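Local coordinates for protein beta-galactosidase (Geobacillus stearothermophilus, PDB 4OIF) that probably hydrolyses terminal non-reducing beta-D-galactose residues from beta-D-galactosides, and binds a zinc ion through four cysteines, at residues A[102-107]-A[127-132]; A[281-286]-A[316-321]. All blocks are in the same frame, centred on the assembly; numbering follows the deposited sequence. Where two conformers were deposited one is given.

Contact 1: residues A[102-107]-A[127-132]; sequences PEVLRV and SVYREK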
loop_
_atom_site.group_PDB
_atom_site.type_symbol
_atom_site.label_atom_id
_atom_site.label_comp_id
_atom_site.label_asym_id
_atom_site.label_seq_id
_atom_site.Cartn_x
_atom_site.Cartn_y
_atom_site.Cartn_z
ATOM N N PRO A 102 -29.760 15.292 6.166
ATOM C CA PRO A 102 -28.537 14.763 5.557
ATOM C C PRO A 102 -27.392 15.771 5.508
ATOM O O PRO A 102 -26.257 15.374 5.244
ATOM C CB PRO A 102 -28.993 14.367 4.145
ATOM C CG PRO A 102 -30.262 15.074 3.924
ATOM C CD PRO A 102 -30.909 15.207 5.249
ATOM N N GLU A 103 -27.666 17.038 5.797
ATOM C CA GLU A 103 -26.631 18.060 5.719
ATOM C C GLU A 103 -25.585 17.896 6.810
ATOM O O GLU A 103 -24.536 18.536 6.771
ATOM C CB GLU A 103 -27.248 19.458 5.806
ATOM C CG GLU A 103 -27.675 19.849 7.206
ATOM C CD GLU A 103 -27.798 21.358 7.393
ATOM O OE1 GLU A 103 -28.218 22.059 6.452
ATOM O OE2 GLU A 103 -27.464 21.844 8.484
ATOM N N VAL A 104 -25.867 17.038 7.783
ATOM C CA VAL A 104 -24.956 16.848 8.907
ATOM C C VAL A 104 -23.902 15.803 8.586
ATOM O O VAL A 104 -22.965 15.609 9.356
ATOM C CB VAL A 104 -25.702 16.419 10.189
ATOM C CG1 VAL A 104 -26.781 17.433 10.554
ATOM C CG2 VAL A 104 -26.279 15.014 10.017
ATOM N N LEU A 105 -24.066 15.119 7.462
ATOM C CA LEU A 105 -23.099 14.119 7.027
ATOM C C LEU A 105 -21.955 14.808 6.296
ATOM O O LEU A 105 -22.188 15.744 5.547
ATOM C CB LEU A 105 -23.768 13.066 6.134
ATOM C CG LEU A 105 -24.800 12.177 6.845
ATOM C CD1 LEU A 105 -25.520 11.207 5.903
ATOM C CD2 LEU A 105 -24.154 11.402 7.997
ATOM N N ARG A 106 -20.726 14.350 6.515
ATOM C CA ARG A 106 -19.547 14.968 5.909
ATOM C C ARG A 106 -19.368 14.699 4.418
ATOM O O ARG A 106 -19.771 13.665 3.885
ATOM C CB ARG A 106 -18.276 14.503 6.619
ATOM C CG ARG A 106 -18.076 15.067 8.005
ATOM C CD ARG A 106 -16.815 14.479 8.645
ATOM N NE ARG A 106 -16.423 15.207 9.854
ATOM C CZ ARG A 106 -15.408 14.863 10.643
ATOM N NH1 ARG A 106 -14.680 13.786 10.362
ATOM N NH2 ARG A 106 -15.123 15.597 11.716
ATOM N N VAL A 107 -18.744 15.656 3.753
ATOM C CA VAL A 107 -18.214 15.451 2.424
ATOM C C VAL A 107 -16.704 15.370 2.579
ATOM O O VAL A 107 -16.099 16.320 3.097
ATOM C CB VAL A 107 -18.606 16.598 1.477
ATOM C CG1 VAL A 107 -17.943 16.425 0.142
ATOM C CG2 VAL A 107 -20.115 16.662 1.326
ATOM N N SER A 127 -25.854 24.242 10.225
ATOM C CA SER A 127 -26.562 25.022 11.234
ATOM C C SER A 127 -27.503 24.122 12.019
ATOM O O SER A 127 -27.764 24.353 13.218
ATOM C CB SER A 127 -27.334 26.179 10.598
ATOM O OG SER A 127 -28.279 25.717 9.659
ATOM N N VAL A 128 -27.991 23.086 11.348
ATOM C CA VAL A 128 -28.895 22.148 11.973
ATOM C C VAL A 128 -28.189 21.389 13.095
ATOM O O VAL A 128 -28.727 21.258 14.196
ATOM C CB VAL A 128 -29.455 21.172 10.940
ATOM C CG1 VAL A 128 -30.021 19.924 11.619
ATOM C CG2 VAL A 128 -30.492 21.871 10.088
ATOM N N TYR A 129 -26.975 20.914 12.837
ATOM C CA TYR A 129 -26.292 20.125 13.843
ATOM C C TYR A 129 -25.852 21.010 15.011
ATOM O O TYR A 129 -25.907 20.594 16.175
ATOM C CB TYR A 129 -25.098 19.376 13.245
ATOM C CG TYR A 129 -24.719 18.218 14.116
ATOM C CD1 TYR A 129 -25.658 17.241 14.439
ATOM C CD2 TYR A 129 -23.447 18.115 14.656
ATOM C CE1 TYR A 129 -25.333 16.183 15.258
ATOM C CE2 TYR A 129 -23.109 17.053 15.475
ATOM C CZ TYR A 129 -24.055 16.094 15.775
ATOM O OH TYR A 129 -23.715 15.033 16.587
ATOM N N ARG A 130 -25.441 22.233 14.700
ATOM C CA ARG A 130 -25.094 23.208 15.731
ATOM C C ARG A 130 -26.285 23.481 16.650
ATOM O O ARG A 130 -26.148 23.480 17.888
ATOM C CB ARG A 130 -24.584 24.504 15.087
ATOM C CG ARG A 130 -23.142 24.392 14.633
ATOM C CD ARG A 130 -22.692 25.548 13.763
ATOM N NE ARG A 130 -21.298 25.364 13.350
ATOM C CZ ARG A 130 -20.264 26.011 13.883
ATOM N NH1 ARG A 130 -20.464 26.909 14.840
ATOM N NH2 ARG A 130 -19.034 25.774 13.446
ATOM N N GLU A 131 -27.458 23.658 16.045
ATOM C CA GLU A 131 -28.680 23.894 16.811
ATOM C C GLU A 131 -29.157 22.684 17.631
ATOM O O GLU A 131 -29.535 22.838 18.796
ATOM C CB GLU A 131 -29.794 24.367 15.878
ATOM C CG GLU A 131 -29.592 25.809 15.415
ATOM C CD GLU A 131 -30.563 26.247 14.325
ATOM O OE1 GLU A 131 -31.603 25.574 14.135
ATOM O OE2 GLU A 131 -30.275 27.270 13.656
ATOM N N LYS A 132 -29.141 21.491 17.046
ATOM C CA LYS A 132 -29.605 20.317 17.772
ATOM C C LYS A 132 -28.656 19.957 18.922
ATOM O O LYS A 132 -29.122 19.620 20.038
ATOM C CB LYS A 132 -29.783 19.137 16.820
ATOM C CG LYS A 132 -30.894 19.347 15.784
ATOM C CD LYS A 132 -32.031 18.347 15.956
ATOM C CE LYS A 132 -33.213 18.669 15.039
ATOM N NZ LYS A 132 -33.968 19.911 15.432
HETATM O O HOH W 1 -27.753 24.784 6.923
#
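Glu-103 reaches across to the first turn of helix 127-144 and lays its carboxylate beside Val-128. Its CG sits between the backbone N and the carbonyl carbon (chi1 76°), and beyond it the chain runs extended, which brings CD up to the helix start. There OE2 accepts the backbone N-H of Val-128 at 3.2 Å from N to OE2, with 157° at the hydrogen and the donor nearly in line with the CD-OE2 bond. The Glu-103 and Val-128 side chains meet at a slant, with Val-128 CG2 3.4 Å from Glu-103 OE2. Ser-126, just before the helix, hydrogen-bonds the same OE2 through its OG, and that OG also bonds the N of Tyr-129. The other carboxylate oxygen, Glu-103 OE1, accepts a hydrogen bond from a water, 2.8 Å from the water oxygen.

Val-104 supplies the apolar half. Its CG1 lies anti to the carbonyl carbon (chi1 -57°) and packs 3.7 Å from Tyr-129 CB, the two side chains crossing at about a right angle. The same methyl approaches the Tyr-129 ring obliquely and stands 4.2 Å from Val-128 CG1. The tyrosine hydroxyl hydrogen-bonds Ser-90 O, and Leu-97 of helix 95-100 packs against both Val-104 and Tyr-129.

The carboxylate on the Val-128 N-H, at the N-terminal end of the helix, would probably be favoured by the helix dipole. The contact joins the 3-10 turn 102-104 to the start of helix 127-144 in the TIM-barrel domain, with the Val-104 side chain about 5 Å from that of the zinc ligand Cys-123.

Contact 2: residues A[281-286]-A[316-321]; sequences ISWDAY and QPFLLM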
loop_
_atom_site.group_PDB
_atom_site.type_symbol
_atom_site.label_atom_id
_atom_site.label_comp_id
_atom_site.label_asym_id
_atom_site.label_seq_id
_atom_site.Cartn_x
_atom_site.Cartn_y
_atom_site.Cartn_z
ATOM N N ILE A 281 -7.391 20.997 30.671
ATOM C CA ILE A 281 -6.931 20.107 29.616
ATOM C C ILE A 281 -7.049 18.666 30.073
ATOM O O ILE A 281 -6.722 18.333 31.215
ATOM C CB ILE A 281 -5.465 20.378 29.214
ATOM C CG1 ILE A 281 -5.280 21.835 28.786
ATOM C CG2 ILE A 281 -5.033 19.415 28.111
ATOM C CD1 ILE A 281 -6.277 22.301 27.727
ATOM N N SER A 282 -7.527 17.811 29.184
ATOM C CA SER A 282 -7.640 16.400 29.503
ATOM C C SER A 282 -7.283 15.604 28.279
ATOM O O SER A 282 -7.472 16.093 27.169
ATOM C CB SER A 282 -9.052 16.041 29.986
ATOM O OG SER A 282 -9.943 15.945 28.899
ATOM N N TRP A 283 -6.755 14.393 28.459
ATOM C CA TRP A 283 -6.419 13.609 27.265
ATOM C C TRP A 283 -6.426 12.086 27.422
ATOM O O TRP A 283 -6.571 11.551 28.517
ATOM C CB TRP A 283 -5.063 14.066 26.708
ATOM C CG TRP A 283 -3.821 13.559 27.399
ATOM C CD1 TRP A 283 -3.343 13.927 28.632
ATOM C CD2 TRP A 283 -2.860 12.643 26.857
ATOM N NE1 TRP A 283 -2.154 13.274 28.893
ATOM C CE2 TRP A 283 -1.839 12.483 27.820
ATOM C CE3 TRP A 283 -2.767 11.941 25.654
ATOM C CZ2 TRP A 283 -0.750 11.644 27.616
ATOM C CZ3 TRP A 283 -1.682 11.104 25.456
ATOM C CH2 TRP A 283 -0.690 10.963 26.431
ATOM N N ASP A 284 -6.292 11.406 26.286
ATOM C CA ASP A 284 -6.479 9.964 26.198
ATOM C C ASP A 284 -5.200 9.256 25.810
ATOM O O ASP A 284 -4.725 9.401 24.686
ATOM C CB ASP A 284 -7.564 9.636 25.179
ATOM C CG ASP A 284 -8.810 10.443 25.394
ATOM O OD1 ASP A 284 -9.045 10.867 26.549
ATOM O OD2 ASP A 284 -9.551 10.648 24.411
ATOM N N ALA A 285 -4.654 8.478 26.734
ATOM C CA ALA A 285 -3.362 7.847 26.519
ATOM C C ALA A 285 -3.499 6.359 26.241
ATOM O O ALA A 285 -4.055 5.619 27.051
ATOM C CB ALA A 285 -2.463 8.073 27.722
ATOM N N TYR A 286 -2.996 5.919 25.091
ATOM C CA TYR A 286 -2.929 4.488 24.809
ATOM C C TYR A 286 -1.532 4.082 24.321
ATOM O O TYR A 286 -1.333 3.797 23.149
ATOM C CB TYR A 286 -4.020 4.115 23.802
ATOM C CG TYR A 286 -5.407 4.485 24.307
ATOM C CD1 TYR A 286 -6.063 3.682 25.232
ATOM C CD2 TYR A 286 -6.038 5.659 23.896
ATOM C CE1 TYR A 286 -7.324 4.015 25.719
ATOM C CE2 TYR A 286 -7.298 6.008 24.381
ATOM C CZ TYR A 286 -7.934 5.176 25.290
ATOM O OH TYR A 286 -9.180 5.497 25.778
ATOM N N GLN A 316 -1.123 24.279 34.556
ATOM C CA GLN A 316 -1.915 23.871 35.708
ATOM C C GLN A 316 -2.065 22.345 35.626
ATOM O O GLN A 316 -1.703 21.752 34.612
ATOM C CB GLN A 316 -3.275 24.575 35.698
ATOM C CG GLN A 316 -4.132 24.151 34.518
ATOM C CD GLN A 316 -5.519 24.770 34.501
ATOM O OE1 GLN A 316 -5.809 25.726 35.228
ATOM N NE2 GLN A 316 -6.386 24.229 33.650
ATOM N N PRO A 317 -2.589 21.696 36.680
ATOM C CA PRO A 317 -2.758 20.246 36.524
ATOM C C PRO A 317 -3.688 19.882 35.356
ATOM O O PRO A 317 -4.605 20.645 35.040
ATOM C CB PRO A 317 -3.377 19.820 37.855
ATOM C CG PRO A 317 -2.991 20.885 38.815
ATOM C CD PRO A 317 -2.958 22.153 38.033
ATOM N N PHE A 318 -3.445 18.741 34.719
ATOM C CA PHE A 318 -4.331 18.266 33.664
ATOM C C PHE A 318 -5.101 17.040 34.140
ATOM O O PHE A 318 -4.850 16.519 35.212
ATOM C CB PHE A 318 -3.544 17.952 32.383
ATOM C CG PHE A 318 -2.688 16.711 32.472
ATOM C CD1 PHE A 318 -1.373 16.789 32.915
ATOM C CD2 PHE A 318 -3.195 15.466 32.091
ATOM C CE1 PHE A 318 -0.580 15.651 32.998
ATOM C CE2 PHE A 318 -2.409 14.320 32.167
ATOM C CZ PHE A 318 -1.094 14.416 32.623
ATOM N N LEU A 319 -6.046 16.578 33.341
ATOM C CA LEU A 319 -6.809 15.409 33.722
ATOM C C LEU A 319 -6.646 14.305 32.681
ATOM O O LEU A 319 -6.982 14.472 31.512
ATOM C CB LEU A 319 -8.289 15.778 33.925
ATOM C CG LEU A 319 -8.575 16.732 35.103
ATOM C CD1 LEU A 319 -9.964 17.354 35.028
ATOM C CD2 LEU A 319 -8.372 16.055 36.461
ATOM N N LEU A 320 -6.090 13.177 33.105
ATOM C CA LEU A 320 -6.115 11.998 32.261
ATOM C C LEU A 320 -7.569 11.574 32.151
ATOM O O LEU A 320 -8.175 11.173 33.145
ATOM C CB LEU A 320 -5.260 10.881 32.835
ATOM C CG LEU A 320 -5.239 9.615 31.982
ATOM C CD1 LEU A 320 -4.658 9.936 30.619
ATOM C CD2 LEU A 320 -4.445 8.505 32.668
ATOM N N MET A 321 -8.138 11.701 30.952
ATOM C CA MET A 321 -9.547 11.370 30.742
ATOM C C MET A 321 -9.705 9.896 30.363
ATOM O O MET A 321 -10.672 9.229 30.758
ATOM C CB MET A 321 -10.165 12.269 29.663
ATOM C CG MET A 321 -11.675 12.093 29.481
ATOM S SD MET A 321 -12.650 12.661 30.895
ATOM C CE MET A 321 -12.132 14.367 30.970
HETATM O O HOH W 2 -5.271 22.038 32.355
#
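Trp-283 and Phe-318 form the apolar centre, their side chains crossing at a slant. Phe-318 CE2 lies 3.4 Å from Trp-283 NE1, at the indole edge and near its plane; the phenyl and five-membered rings are tilted by 49°. Phe-318 CG stands between its backbone N and carbonyl carbon (chi1 72°), lifting the phenyl beside the indole. Ala-285 CB sits over one face of the indole, toward its rim, and meets Leu-320 CD1 at 4.1 Å. An alanine in place of Phe-318 would probably open a gap at the indole edge and leave Trp-283 freer to turn.

Strands 282-284 and 319-322 are neighbours in the parallel beta-barrel of a TIM-type domain, joined by helix 296-312 in a beta-alpha-beta unit. Leu-319 N donates to Ile-281 O at 2.8 Å, in the carbonyl plane, and Met-321 N to Trp-283 O at 2.9 Å.

On the sheet face of Ser-282, the bent Met-321 chain brings CE to 3.4 Å from Ser-282 OG. At one end of the pairing, a water joins Ile-281 N, Gln-316 NE2 and Pro-317 O. At the other, Asp-284 runs alongside Met-321, OD1 3.6 Å from CB, while OD2 lies close to Glu-158 and Glu-322, the predicted proton donor and nucleophile.

In the fold
From the N terminus, the chain runs out of barrel strand 83-87 through helix 95-100 into the loop holding 102-107. Contact 1 then closes a 19-residue stretch without helix or strand, tying that loop to the start of helix 127-144. After strand 150-154, the long helix 218-246 and strand 252-259, contact 2 opens at 281-286 and closes at 316-321 around a segment containing helix 296-312. The two loops follow in series, neither nested nor crossed. Their centres lie about 29 Å apart, with nearest atoms about 15 Å apart: contact 1 joins a loop to a helix near the zinc site, away from the barrel core, while contact 2 pairs two strands of that core beside the predicted catalytic glutamates.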